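Local coordinates for protein rubber oxygenase (PDB 5O1L) that cleaves the C-C double bonds of poly(cis-1,4-isoprene) oxidatively with O2, using one non-covalently bound b-type heme, in the first step of rubber degradation, at residues Ala74-Leu79 against Ala397-Asp402; Val152-Gly157 against Pro209-Thr214; Lys243-Arg248 against Ser327-Gly332; Ala352-Leu357 against Ala373-Leu378. All blocks are in the same frame, centred on the assembly; numbering follows the deposited sequence.

Interaction 1 of 4, residues Ala74-Leu79 against Ala397-Asp402; sequences AVNALL and AIDIPD
Asn76, on helix 72-79, pairs through its amide with both the N-H and the C=O of Ile400, in the loop that follows helix 373-393. Its OD1 accepts a hydrogen bond from Ile400 N at 2.9 Å, nearly straight at 162° although the donor is tilted from the carbonyl plane. ND2 donates to Ile400 O at 3.0 Å, approaching in the plane of that carbonyl on a lone pair, and the oxygen lies almost in the amide plane of Asn76. With CG anti to its own carbonyl carbon (chi1 -76°), the amide points off the helix into the loop, and the paired bonds fix which end of it is oxygen. This polar grip adjoins the tight, buried side of the contact, where Val75 CG1 packs against Ile400 CD1 at 3.7 Å.

The other side is looser. The exposed Asp399 lays CB near Asn76 ND2 at 3.7 Å, its carboxylate turned 32° from the amide. A water links it back to the helix, donating to Asn76 O at 2.7 Å and to Asp399 OD1 at 2.6 Å.

Beyond the pair, Ile400 continues onto Leu63 of helix 59-68 and onto Met196 and Ala200 of helix 187-204, the helix of the probable heme-iron ligand His198. Ile398 of the same loop touches the heme, so helix 72-79 clasps a C-terminal segment that lines the cofactor pocket.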
loop_
_atom_site.group_PDB
_atom_site.type_symbol
_atom_site.label_atom_id
_atom_site.label_comp_id
_atom_site.label_asym_id
_atom_site.label_seq_id
_atom_site.Cartn_x
_atom_site.Cartn_y
_atom_site.Cartn_z
ATOM N N ALA A 74 -9.710 -22.589 12.925
ATOM C CA ALA A 74 -10.779 -22.087 13.788
ATOM C C ALA A 74 -10.765 -20.581 13.896
ATOM O O ALA A 74 -11.783 -19.950 13.732
ATOM C CB ALA A 74 -10.710 -22.703 15.167
ATOM N N VAL A 75 -9.590 -20.028 14.140
ATOM C CA VAL A 75 -9.439 -18.576 14.141
ATOM C C VAL A 75 -9.888 -17.976 12.842
ATOM O O VAL A 75 -10.608 -16.984 12.857
ATOM C CB VAL A 75 -7.986 -18.153 14.481
ATOM C CG1 VAL A 75 -7.806 -16.639 14.242
ATOM C CG2 VAL A 75 -7.670 -18.420 15.902
ATOM N N ASN A 76 -9.531 -18.527 11.692
ATOM C CA ASN A 76 -10.027 -17.935 10.439
ATOM C C ASN A 76 -11.520 -17.971 10.369
ATOM O O ASN A 76 -12.153 -17.060 9.908
ATOM C CB ASN A 76 -9.381 -18.541 9.232
ATOM C CG ASN A 76 -7.960 -18.028 9.012
ATOM O OD1 ASN A 76 -7.592 -16.924 9.510
ATOM N ND2 ASN A 76 -7.151 -18.820 8.321
ATOM N N ALA A 77 -12.116 -19.094 10.787
ATOM C CA ALA A 77 -13.560 -19.184 10.725
ATOM C C ALA A 77 -14.272 -18.217 11.684
ATOM O O ALA A 77 -15.301 -17.716 11.368
ATOM C CB ALA A 77 -13.962 -20.635 11.036
ATOM N N LEU A 78 -13.681 -17.964 12.843
ATOM C CA LEU A 78 -14.213 -16.947 13.775
ATOM C C LEU A 78 -14.054 -15.560 13.225
ATOM O O LEU A 78 -14.984 -14.771 13.202
ATOM C CB LEU A 78 -13.508 -17.065 15.101
ATOM C CG LEU A 78 -13.913 -18.268 15.906
ATOM C CD1 LEU A 78 -12.865 -18.534 16.976
ATOM C CD2 LEU A 78 -15.328 -18.024 16.455
ATOM N N LEU A 79 -12.887 -15.277 12.678
ATOM C CA LEU A 79 -12.625 -13.915 12.195
ATOM C C LEU A 79 -13.348 -13.551 10.945
ATOM O O LEU A 79 -13.565 -12.368 10.685
ATOM C CB LEU A 79 -11.144 -13.668 12.094
ATOM C CG LEU A 79 -10.571 -13.587 13.545
ATOM C CD1 LEU A 79 -9.134 -13.191 13.444
ATOM C CD2 LEU A 79 -11.291 -12.689 14.564
ATOM N N ALA A 397 -12.345 -11.764 2.573
ATOM C CA ALA A 397 -11.930 -11.876 3.991
ATOM C C ALA A 397 -10.446 -12.077 3.981
ATOM O O ALA A 397 -9.915 -12.672 3.068
ATOM C CB ALA A 397 -12.625 -13.018 4.683
ATOM N N ILE A 398 -9.775 -11.542 4.984
ATOM C CA ILE A 398 -8.334 -11.702 5.112
ATOM C C ILE A 398 -8.105 -12.837 6.075
ATOM O O ILE A 398 -8.481 -12.755 7.261
ATOM C CB ILE A 398 -7.705 -10.401 5.622
ATOM C CG1 ILE A 398 -7.909 -9.294 4.621
ATOM C CG2 ILE A 398 -6.232 -10.593 5.984
ATOM C CD1 ILE A 398 -7.414 -7.936 5.130
ATOM N N ASP A 399 -7.475 -13.892 5.574
ATOM C CA ASP A 399 -7.207 -15.094 6.396
ATOM C C ASP A 399 -5.763 -15.135 6.834
ATOM O O ASP A 399 -4.884 -14.761 6.084
ATOM C CB ASP A 399 -7.471 -16.350 5.591
ATOM C CG ASP A 399 -8.991 -16.632 5.382
ATOM O OD1 ASP A 399 -9.894 -16.264 6.222
ATOM O OD2 ASP A 399 -9.280 -17.290 4.365
ATOM N N ILE A 400 -5.524 -15.662 7.993
ATOM C CA ILE A 400 -4.187 -15.913 8.505
ATOM C C ILE A 400 -3.637 -17.097 7.755
ATOM O O ILE A 400 -4.334 -18.101 7.623
ATOM C CB ILE A 400 -4.201 -16.221 10.007
ATOM C CG1 ILE A 400 -4.807 -15.074 10.790
ATOM C CG2 ILE A 400 -2.787 -16.570 10.532
ATOM C CD1 ILE A 400 -5.000 -15.366 12.243
ATOM N N PRO A 401 -2.410 -17.032 7.236
ATOM C CA PRO A 401 -1.827 -18.227 6.604
ATOM C C PRO A 401 -1.369 -19.235 7.663
ATOM O O PRO A 401 -1.111 -18.897 8.806
ATOM C CB PRO A 401 -0.587 -17.693 5.904
ATOM C CG PRO A 401 -0.265 -16.412 6.619
ATOM C CD PRO A 401 -1.555 -15.816 7.098
ATOM N N ASP A 402 -1.149 -20.474 7.266
ATOM C CA ASP A 402 -0.616 -21.467 8.199
ATOM C C ASP A 402 0.547 -22.246 7.530
ATOM O O ASP A 402 1.088 -21.809 6.486
ATOM C CB ASP A 402 -1.823 -22.362 8.536
ATOM C CG ASP A 402 -1.643 -23.181 9.809
ATOM O OD1 ASP A 402 -0.588 -23.079 10.470
ATOM O OD2 ASP A 402 -2.591 -23.957 10.108
HETATM O O HOH W 1 -11.035 -15.211 8.270
#

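Interaction 2 of 4, residues Val152-Gly157 against Pro209-Thr214; sequences VYYSKG and PAWSQT
A helix C-terminus beside the heme pocket docks here on a short helix of the all-helical catalytic domain: Tyr154, the last helical residue of 146-154, lies against helix 209-214, and Ser155, just past it, touches the heme. The Tyr154 ring has the backbone of the short helix over one face. Ala210 C stands above the ring centre, 4.1 Å from its plane, and Trp211 N sits nearer the rim. On the opposite face Tyr153 CD2 lies 3.5 Å from the plane, toward the rim, so both faces have neighbours.

Apolar side-chain contacts add to this. Ala210 CB comes to 3.5 Å from Tyr154 CE1, and at the base of the ring the CB atoms of Tyr154 and Trp211 meet at 4.0 Å. Trp211 holds its indole anti to the backbone N (chi1 -178°), which keeps CD1 beside Tyr154 CD2 while the indole packs on Leu205 and Pro221. Tyr154 OH is hydrogen-bonded to Glu299 of helix 298-313, tying in a third helix. A leucine in place of Tyr154 would probably leave Glu299 without this hydroxyl partner and the Ala210-Trp211 peptide without the flat surface beneath it. Thr214 approaches the phenol from the opposite direction, its OG1 3.5 Å from Tyr154 CE2 and its CG2 4.0 Å from Tyr154 OH.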
loop_
_atom_site.group_PDB
_atom_site.type_symbol
_atom_site.label_atom_id
_atom_site.label_comp_id
_atom_site.label_asym_id
_atom_site.label_seq_id
_atom_site.Cartn_x
_atom_site.Cartn_y
_atom_site.Cartn_z
ATOM N N VAL A 152 6.278 -11.761 -1.108
ATOM C CA VAL A 152 5.040 -12.127 -1.708
ATOM C C VAL A 152 5.255 -13.374 -2.580
ATOM O O VAL A 152 4.432 -14.290 -2.571
ATOM C CB VAL A 152 4.476 -10.946 -2.516
ATOM C CG1 VAL A 152 3.277 -11.363 -3.340
ATOM C CG2 VAL A 152 4.055 -9.821 -1.544
ATOM N N TYR A 153 6.359 -13.388 -3.306
ATOM C CA TYR A 153 6.640 -14.493 -4.239
ATOM C C TYR A 153 6.773 -15.793 -3.485
ATOM O O TYR A 153 6.278 -16.820 -3.943
ATOM C CB TYR A 153 7.907 -14.223 -5.013
ATOM C CG TYR A 153 8.234 -15.254 -6.102
ATOM C CD1 TYR A 153 7.831 -15.085 -7.399
ATOM C CD2 TYR A 153 9.010 -16.341 -5.783
ATOM C CE1 TYR A 153 8.132 -16.031 -8.368
ATOM C CE2 TYR A 153 9.318 -17.309 -6.736
ATOM C CZ TYR A 153 8.874 -17.137 -7.984
ATOM O OH TYR A 153 9.214 -18.132 -8.886
ATOM N N TYR A 154 7.502 -15.801 -2.382
ATOM C CA TYR A 154 7.773 -17.043 -1.618
ATOM C C TYR A 154 6.758 -17.399 -0.570
ATOM O O TYR A 154 6.849 -18.479 0.006
ATOM C CB TYR A 154 9.180 -17.014 -0.992
ATOM C CG TYR A 154 10.273 -16.980 -2.023
ATOM C CD1 TYR A 154 10.440 -18.080 -2.908
ATOM C CD2 TYR A 154 11.173 -15.963 -2.072
ATOM C CE1 TYR A 154 11.431 -18.056 -3.856
ATOM C CE2 TYR A 154 12.165 -15.925 -3.009
ATOM C CZ TYR A 154 12.323 -17.031 -3.873
ATOM O OH TYR A 154 13.290 -16.972 -4.821
ATOM N N SER A 155 5.735 -16.571 -0.322
ATOM C CA SER A 155 4.706 -16.905 0.711
ATOM C C SER A 155 3.809 -18.051 0.241
ATOM O O SER A 155 3.394 -18.040 -0.900
ATOM C CB SER A 155 3.873 -15.669 1.036
ATOM O OG SER A 155 4.557 -15.060 2.054
ATOM N N LYS A 156 3.559 -19.026 1.126
ATOM C CA LYS A 156 2.990 -20.328 0.736
ATOM C C LYS A 156 1.594 -20.660 1.240
ATOM O O LYS A 156 0.867 -21.407 0.555
ATOM C CB LYS A 156 3.970 -21.469 1.123
ATOM C CG LYS A 156 5.235 -21.520 0.281
ATOM C CD LYS A 156 4.892 -21.707 -1.208
ATOM C CE LYS A 156 5.898 -21.078 -2.157
ATOM N NZ LYS A 156 5.247 -20.194 -3.174
ATOM N N GLY A 157 1.220 -20.123 2.405
ATOM C CA GLY A 157 0.020 -20.588 3.132
ATOM C C GLY A 157 -1.277 -19.831 2.895
ATOM O O GLY A 157 -2.260 -20.114 3.580
ATOM N N PRO A 209 13.277 -22.406 2.725
ATOM C CA PRO A 209 14.657 -22.221 2.316
ATOM C C PRO A 209 14.909 -21.271 1.154
ATOM O O PRO A 209 15.916 -20.581 1.162
ATOM C CB PRO A 209 15.095 -23.666 1.962
ATOM C CG PRO A 209 14.269 -24.503 2.865
ATOM C CD PRO A 209 12.922 -23.841 2.855
ATOM N N ALA A 210 13.999 -21.206 0.194
ATOM C CA ALA A 210 14.129 -20.284 -0.926
ATOM C C ALA A 210 14.056 -18.796 -0.420
ATOM O O ALA A 210 14.840 -17.961 -0.892
ATOM C CB ALA A 210 13.061 -20.545 -1.950
ATOM N N TRP A 211 13.213 -18.537 0.578
ATOM C CA TRP A 211 13.133 -17.159 1.116
ATOM C C TRP A 211 14.403 -16.869 1.865
ATOM O O TRP A 211 15.026 -15.851 1.670
ATOM C CB TRP A 211 11.869 -16.925 1.995
ATOM C CG TRP A 211 11.858 -15.455 2.448
ATOM C CD1 TRP A 211 11.393 -14.359 1.727
ATOM C CD2 TRP A 211 12.470 -14.947 3.619
ATOM N NE1 TRP A 211 11.702 -13.231 2.436
ATOM C CE2 TRP A 211 12.333 -13.548 3.603
ATOM C CE3 TRP A 211 13.157 -15.542 4.688
ATOM C CZ2 TRP A 211 12.873 -12.746 4.594
ATOM C CZ3 TRP A 211 13.603 -14.777 5.696
ATOM C CH2 TRP A 211 13.469 -13.362 5.652
ATOM N N SER A 212 14.807 -17.767 2.751
ATOM C CA SER A 212 16.007 -17.552 3.574
ATOM C C SER A 212 17.239 -17.355 2.752
ATOM O O SER A 212 18.032 -16.484 3.047
ATOM C CB SER A 212 16.270 -18.736 4.498
ATOM O OG SER A 212 15.226 -18.762 5.398
ATOM N N GLN A 213 17.387 -18.147 1.711
ATOM C CA GLN A 213 18.577 -18.079 0.875
ATOM C C GLN A 213 18.660 -16.837 0.055
ATOM O O GLN A 213 19.759 -16.436 -0.270
ATOM C CB GLN A 213 18.691 -19.322 -0.021
ATOM C CG GLN A 213 19.141 -20.493 0.816
ATOM C CD GLN A 213 18.899 -21.865 0.192
ATOM O OE1 GLN A 213 18.476 -21.992 -0.967
ATOM N NE2 GLN A 213 19.104 -22.901 1.009
ATOM N N THR A 214 17.522 -16.177 -0.234
ATOM C CA THR A 214 17.539 -14.935 -1.021
ATOM C C THR A 214 17.349 -13.677 -0.170
ATOM O O THR A 214 17.261 -12.612 -0.748
ATOM C CB THR A 214 16.455 -14.949 -2.101
ATOM O OG1 THR A 214 15.186 -15.215 -1.461
ATOM C CG2 THR A 214 16.772 -16.059 -3.124
#

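Interaction 3 of 4, residues Lys243-Arg248 against Ser327-Gly332; sequences KQWGVR and SRYTLG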
loop_
_atom_site.group_PDB
_atom_site.type_symbol
_atom_site.label_atom_id
_atom_site.label_comp_id
_atom_site.label_asym_id
_atom_site.label_seq_id
_atom_site.Cartn_x
_atom_site.Cartn_y
_atom_site.Cartn_z
ATOM N N LYS A 243 0.332 15.984 -7.447
ATOM C CA LYS A 243 0.751 17.377 -7.510
ATOM C C LYS A 243 1.420 17.586 -8.838
ATOM O O LYS A 243 1.129 18.643 -9.491
ATOM C CB LYS A 243 1.609 17.795 -6.310
ATOM C CG LYS A 243 0.782 17.875 -5.057
ATOM C CD LYS A 243 1.585 18.140 -3.802
ATOM C CE LYS A 243 0.742 18.751 -2.722
ATOM N NZ LYS A 243 1.607 18.969 -1.524
ATOM N N GLN A 244 2.279 16.678 -9.290
ATOM C CA GLN A 244 3.007 16.856 -10.558
ATOM C C GLN A 244 2.027 16.971 -11.716
ATOM O O GLN A 244 2.239 17.759 -12.651
ATOM C CB GLN A 244 3.961 15.702 -10.838
ATOM C CG GLN A 244 4.859 15.882 -12.052
ATOM C CD GLN A 244 5.660 14.619 -12.374
ATOM O OE1 GLN A 244 5.685 13.650 -11.593
ATOM N NE2 GLN A 244 6.258 14.582 -13.556
ATOM N N TRP A 245 0.954 16.203 -11.695
ATOM C CA TRP A 245 -0.075 16.204 -12.752
ATOM C C TRP A 245 -0.977 17.392 -12.729
ATOM O O TRP A 245 -1.785 17.528 -13.672
ATOM C CB TRP A 245 -0.938 14.932 -12.629
ATOM C CG TRP A 245 -0.279 13.649 -12.983
ATOM C CD1 TRP A 245 0.908 13.471 -13.584
ATOM C CD2 TRP A 245 -0.825 12.369 -12.800
ATOM N NE1 TRP A 245 1.141 12.148 -13.748
ATOM C CE2 TRP A 245 0.085 11.438 -13.298
ATOM C CE3 TRP A 245 -2.011 11.894 -12.242
ATOM C CZ2 TRP A 245 -0.186 10.042 -13.263
ATOM C CZ3 TRP A 245 -2.268 10.537 -12.208
ATOM C CH2 TRP A 245 -1.359 9.642 -12.748
ATOM N N GLY A 246 -0.916 18.228 -11.728
ATOM C CA GLY A 246 -1.802 19.361 -11.582
ATOM C C GLY A 246 -3.142 19.054 -11.033
ATOM O O GLY A 246 -4.081 19.838 -11.112
ATOM N N VAL A 247 -3.274 17.931 -10.358
ATOM C CA VAL A 247 -4.463 17.753 -9.586
ATOM C C VAL A 247 -4.536 18.871 -8.523
ATOM O O VAL A 247 -3.464 19.203 -7.921
ATOM C CB VAL A 247 -4.465 16.335 -8.921
ATOM C CG1 VAL A 247 -5.656 16.171 -7.988
ATOM C CG2 VAL A 247 -4.360 15.262 -9.971
ATOM N N ARG A 248 -5.738 19.391 -8.269
ATOM C CA ARG A 248 -5.874 20.455 -7.265
ATOM C C ARG A 248 -5.870 19.851 -5.874
ATOM O O ARG A 248 -6.781 19.156 -5.457
ATOM C CB ARG A 248 -7.079 21.331 -7.535
ATOM C CG ARG A 248 -6.997 22.065 -8.890
ATOM C CD ARG A 248 -5.634 22.706 -9.361
ATOM N NE ARG A 248 -5.508 24.036 -8.751
ATOM C CZ ARG A 248 -4.393 24.766 -8.678
ATOM N NH1 ARG A 248 -4.410 25.941 -8.018
ATOM N NH2 ARG A 248 -3.255 24.352 -9.229
ATOM N N SER A 327 2.014 3.524 -17.458
ATOM C CA SER A 327 2.825 3.176 -16.292
ATOM C C SER A 327 4.257 3.760 -16.399
ATOM O O SER A 327 4.864 4.196 -15.420
ATOM C CB SER A 327 2.874 1.695 -16.123
ATOM O OG SER A 327 1.570 1.216 -15.915
ATOM N N ARG A 328 4.843 3.813 -17.581
ATOM C CA ARG A 328 6.106 4.421 -17.781
ATOM C C ARG A 328 6.022 5.896 -17.554
ATOM O O ARG A 328 6.926 6.486 -16.972
ATOM C CB ARG A 328 6.654 4.134 -19.210
ATOM C CG ARG A 328 7.112 2.707 -19.333
ATOM C CD ARG A 328 7.612 2.379 -20.733
ATOM N NE ARG A 328 8.770 3.147 -20.980
ATOM C CZ ARG A 328 10.012 2.868 -20.551
ATOM N NH1 ARG A 328 10.327 1.718 -20.038
ATOM N NH2 ARG A 328 10.951 3.779 -20.711
ATOM N N TYR A 329 4.947 6.540 -17.977
ATOM C CA TYR A 329 4.762 7.969 -17.732
ATOM C C TYR A 329 4.686 8.226 -16.214
ATOM O O TYR A 329 5.222 9.242 -15.753
ATOM C CB TYR A 329 3.462 8.359 -18.406
ATOM C CG TYR A 329 2.982 9.747 -18.052
ATOM C CD1 TYR A 329 3.673 10.842 -18.438
ATOM C CD2 TYR A 329 1.795 9.921 -17.360
ATOM C CE1 TYR A 329 3.234 12.099 -18.074
ATOM C CE2 TYR A 329 1.307 11.149 -17.056
ATOM C CZ TYR A 329 1.997 12.221 -17.418
ATOM O OH TYR A 329 1.507 13.484 -17.065
ATOM N N THR A 330 3.993 7.360 -15.528
ATOM C CA THR A 330 3.739 7.514 -14.086
ATOM C C THR A 330 4.999 7.242 -13.306
ATOM O O THR A 330 5.387 8.047 -12.398
ATOM C CB THR A 330 2.648 6.599 -13.678
ATOM O OG1 THR A 330 1.425 6.997 -14.327
ATOM C CG2 THR A 330 2.442 6.685 -12.208
ATOM N N LEU A 331 5.706 6.164 -13.616
ATOM C CA LEU A 331 6.892 5.773 -12.848
ATOM C C LEU A 331 8.180 6.446 -13.299
ATOM O O LEU A 331 9.191 6.406 -12.546
ATOM C CB LEU A 331 7.061 4.273 -12.872
ATOM C CG LEU A 331 5.905 3.590 -12.136
ATOM C CD1 LEU A 331 5.806 2.141 -12.505
ATOM C CD2 LEU A 331 6.043 3.773 -10.629
ATOM N N GLY A 332 8.171 6.938 -14.509
ATOM C CA GLY A 332 9.409 7.449 -15.143
ATOM C C GLY A 332 10.106 6.341 -15.860
ATOM O O GLY A 332 9.966 5.148 -15.565
HETATM O O HOH W 2 3.924 11.565 -14.672
#
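Trp245 carries CG anti to its carbonyl carbon (chi1 -70°), whereas Tyr329 extends its ring anti to the backbone N (chi1 170°), and these choices bring the two side-chain ends together between the C-terminal ends of helices 224-244 and 320-331. The five-membered ring of Trp245 and the phenol lie nearly parallel, 4° apart, but slid so far that they barely overlap, with centroids 5.3 Å apart. The closest approaches are Trp245 NE1 to Tyr329 CE2 and Trp245 CD1 to Tyr329 OH, both 3.5 Å. At the edge of the indole, near its plane, Thr330 OG1 approaches Trp245 CZ2 at 3.6 Å; that hydroxyl is itself bonded to Phe326 O one turn back.

A water lies in the indole plane and over the centre of the Tyr329 ring. It accepts from Trp245 NE1 at 3.0 Å and donates to Tyr329 O at 2.9 Å. A phenylalanine replacing Trp245 would probably leave this water without its N-H donor and open a gap beside Tyr329 and Thr330. Lys241 of helix 224-244 adds a direct bond to Thr330 O, but between the segments themselves the link is van der Waals contact and one bridging water, which takes the buried indole N-H.

Interaction 4 of 4, residues Ala352-Leu357 against Ala373-Leu378; sequences ATAWPL and AVLWTL
Helix 345-362 and helix 373-393 face each other with Trp355 CA and Leu375 CA 7.1 Å apart, the first helix kinked at Pro356 and Leu357, where the regular bonding to the turn before is interrupted and Leu357 N keeps a weak bond to Ala354 O. Into this spacing Leu375 inserts its branched end. Its CG rests on Ala354 CB at 3.7 Å, the alanine methyl being small enough to let the leucine near the opposing backbone. One branch, CD1, reaches further, lying 3.9 Å from Trp355 N and 4.1 Å from Trp355 CE3. It meets the indole at its edge, near the ring plane.

The indole runs anti to its backbone N (chi1 -180°), which puts the CE3 edge of the six-membered ring next to Leu375 CD1 and carries the ring on toward Leu382 of the second helix. Trp245 and Phe326 each form an edge-to-face pair with it, while Leu378 packs on Phe326 and Ile351.

All three touching residues are buried, and no hydrogen bond or charge pair crosses between the segments. This helix pair is therefore joined here by van der Waals contact: a leucine fitted against an alanine methyl and an aromatic edge.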
loop_
_atom_site.group_PDB
_atom_site.type_symbol
_atom_site.label_atom_id
_atom_site.label_comp_id
_atom_site.label_asym_id
_atom_site.label_seq_id
_atom_site.Cartn_x
_atom_site.Cartn_y
_atom_site.Cartn_z
ATOM N N ALA A 352 2.304 12.518 -22.141
ATOM C CA ALA A 352 2.951 13.601 -21.429
ATOM C C ALA A 352 2.476 14.964 -21.862
ATOM O O ALA A 352 2.439 15.914 -21.019
ATOM C CB ALA A 352 4.474 13.469 -21.669
ATOM N N THR A 353 2.162 15.167 -23.126
ATOM C CA THR A 353 1.682 16.435 -23.625
ATOM C C THR A 353 0.241 16.711 -23.265
ATOM O O THR A 353 -0.136 17.888 -23.117
ATOM C CB THR A 353 1.994 16.732 -25.105
ATOM O OG1 THR A 353 1.291 15.891 -25.954
ATOM C CG2 THR A 353 3.424 16.458 -25.323
ATOM N N ALA A 354 -0.602 15.682 -23.154
ATOM C CA ALA A 354 -2.032 15.948 -23.035
ATOM C C ALA A 354 -2.652 15.493 -21.733
ATOM O O ALA A 354 -3.723 16.006 -21.371
ATOM C CB ALA A 354 -2.788 15.298 -24.180
ATOM N N TRP A 355 -2.050 14.579 -20.993
ATOM C CA TRP A 355 -2.677 14.158 -19.745
ATOM C C TRP A 355 -2.846 15.338 -18.785
ATOM O O TRP A 355 -3.917 15.444 -18.188
ATOM C CB TRP A 355 -1.888 13.031 -19.053
ATOM C CG TRP A 355 -2.469 12.526 -17.739
ATOM C CD1 TRP A 355 -1.960 12.676 -16.451
ATOM C CD2 TRP A 355 -3.644 11.724 -17.615
ATOM N NE1 TRP A 355 -2.795 12.056 -15.600
ATOM C CE2 TRP A 355 -3.808 11.424 -16.265
ATOM C CE3 TRP A 355 -4.533 11.196 -18.526
ATOM C CZ2 TRP A 355 -4.877 10.651 -15.796
ATOM C CZ3 TRP A 355 -5.640 10.402 -18.045
ATOM C CH2 TRP A 355 -5.791 10.191 -16.699
ATOM N N PRO A 356 -1.881 16.261 -18.705
ATOM C CA PRO A 356 -2.135 17.411 -17.787
ATOM C C PRO A 356 -3.299 18.274 -18.261
ATOM O O PRO A 356 -3.890 18.968 -17.438
ATOM C CB PRO A 356 -0.822 18.162 -17.799
ATOM C CG PRO A 356 0.209 17.228 -18.312
ATOM C CD PRO A 356 -0.481 16.192 -19.146
ATOM N N LEU A 357 -3.630 18.254 -19.548
ATOM C CA LEU A 357 -4.783 19.002 -20.040
ATOM C C LEU A 357 -6.059 18.350 -19.627
ATOM O O LEU A 357 -7.019 19.036 -19.268
ATOM C CB LEU A 357 -4.748 19.188 -21.568
ATOM C CG LEU A 357 -3.483 19.898 -22.080
ATOM C CD1 LEU A 357 -3.447 19.759 -23.574
ATOM C CD2 LEU A 357 -3.564 21.333 -21.586
ATOM N N ALA A 373 -7.719 11.474 -29.527
ATOM C CA ALA A 373 -8.807 10.654 -29.077
ATOM C C ALA A 373 -8.354 9.581 -28.109
ATOM O O ALA A 373 -9.113 9.223 -27.148
ATOM C CB ALA A 373 -9.512 9.975 -30.231
ATOM N N VAL A 374 -7.154 9.048 -28.298
ATOM C CA VAL A 374 -6.711 7.931 -27.415
ATOM C C VAL A 374 -6.611 8.447 -25.946
ATOM O O VAL A 374 -6.667 7.656 -25.023
ATOM C CB VAL A 374 -5.399 7.288 -27.891
ATOM C CG1 VAL A 374 -4.220 8.277 -27.830
ATOM C CG2 VAL A 374 -5.037 6.030 -27.149
ATOM N N LEU A 375 -6.413 9.744 -25.725
ATOM C CA LEU A 375 -6.406 10.247 -24.334
ATOM C C LEU A 375 -7.712 9.988 -23.676
ATOM O O LEU A 375 -7.697 9.631 -22.501
ATOM C CB LEU A 375 -6.012 11.734 -24.243
ATOM C CG LEU A 375 -4.531 11.998 -24.042
ATOM C CD1 LEU A 375 -4.085 11.709 -22.614
ATOM C CD2 LEU A 375 -3.675 11.203 -25.005
ATOM N N TRP A 376 -8.793 10.237 -24.346
ATOM C CA TRP A 376 -10.109 10.019 -23.724
ATOM C C TRP A 376 -10.334 8.540 -23.518
ATOM O O TRP A 376 -10.919 8.135 -22.489
ATOM C CB TRP A 376 -11.205 10.671 -24.551
ATOM C CG TRP A 376 -11.033 12.134 -24.696
ATOM C CD1 TRP A 376 -10.741 12.766 -25.861
ATOM C CD2 TRP A 376 -11.139 13.139 -23.717
ATOM N NE1 TRP A 376 -10.652 14.106 -25.668
ATOM C CE2 TRP A 376 -10.901 14.390 -24.366
ATOM C CE3 TRP A 376 -11.414 13.138 -22.334
ATOM C CZ2 TRP A 376 -10.964 15.615 -23.701
ATOM C CZ3 TRP A 376 -11.441 14.361 -21.669
ATOM C CH2 TRP A 376 -11.250 15.581 -22.358
ATOM N N THR A 377 -9.893 7.696 -24.455
ATOM C CA THR A 377 -9.980 6.256 -24.296
ATOM C C THR A 377 -9.189 5.787 -23.083
ATOM O O THR A 377 -9.638 4.929 -22.335
ATOM C CB THR A 377 -9.426 5.587 -25.603
ATOM O OG1 THR A 377 -10.307 6.030 -26.667
ATOM C CG2 THR A 377 -9.357 4.096 -25.504
ATOM N N LEU A 378 -7.992 6.288 -22.914
ATOM C CA LEU A 378 -7.143 5.948 -21.795
ATOM C C LEU A 378 -7.810 6.369 -20.491
ATOM O O LEU A 378 -7.880 5.570 -19.545
ATOM C CB LEU A 378 -5.794 6.670 -21.940
ATOM C CG LEU A 378 -4.887 6.560 -20.683
ATOM C CD1 LEU A 378 -4.478 5.117 -20.354
ATOM C CD2 LEU A 378 -3.662 7.417 -20.917
#

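How the interactions relate
The four contacts fall into two groups on a largely helical chain with no strands. Interactions 1 and 2, with centres 21 Å apart, lie close to the heme and touch where Pro401 CB meets Gly157 O at 3.7 Å. Interactions 3 and 4 have centres 12 Å apart and share an aromatic cluster across the chain's centre from interaction 1; Trp245 CD2 lies 3.4 Å from Trp355 NE1. Along the chain, interactions 2, 3 and 4 follow in series, all enclosed by interaction 1, which joins a helix early in the chain to the loop near its C-terminal end. The heme-side contacts and the remote helix packing thus lie in separate parts of the fold.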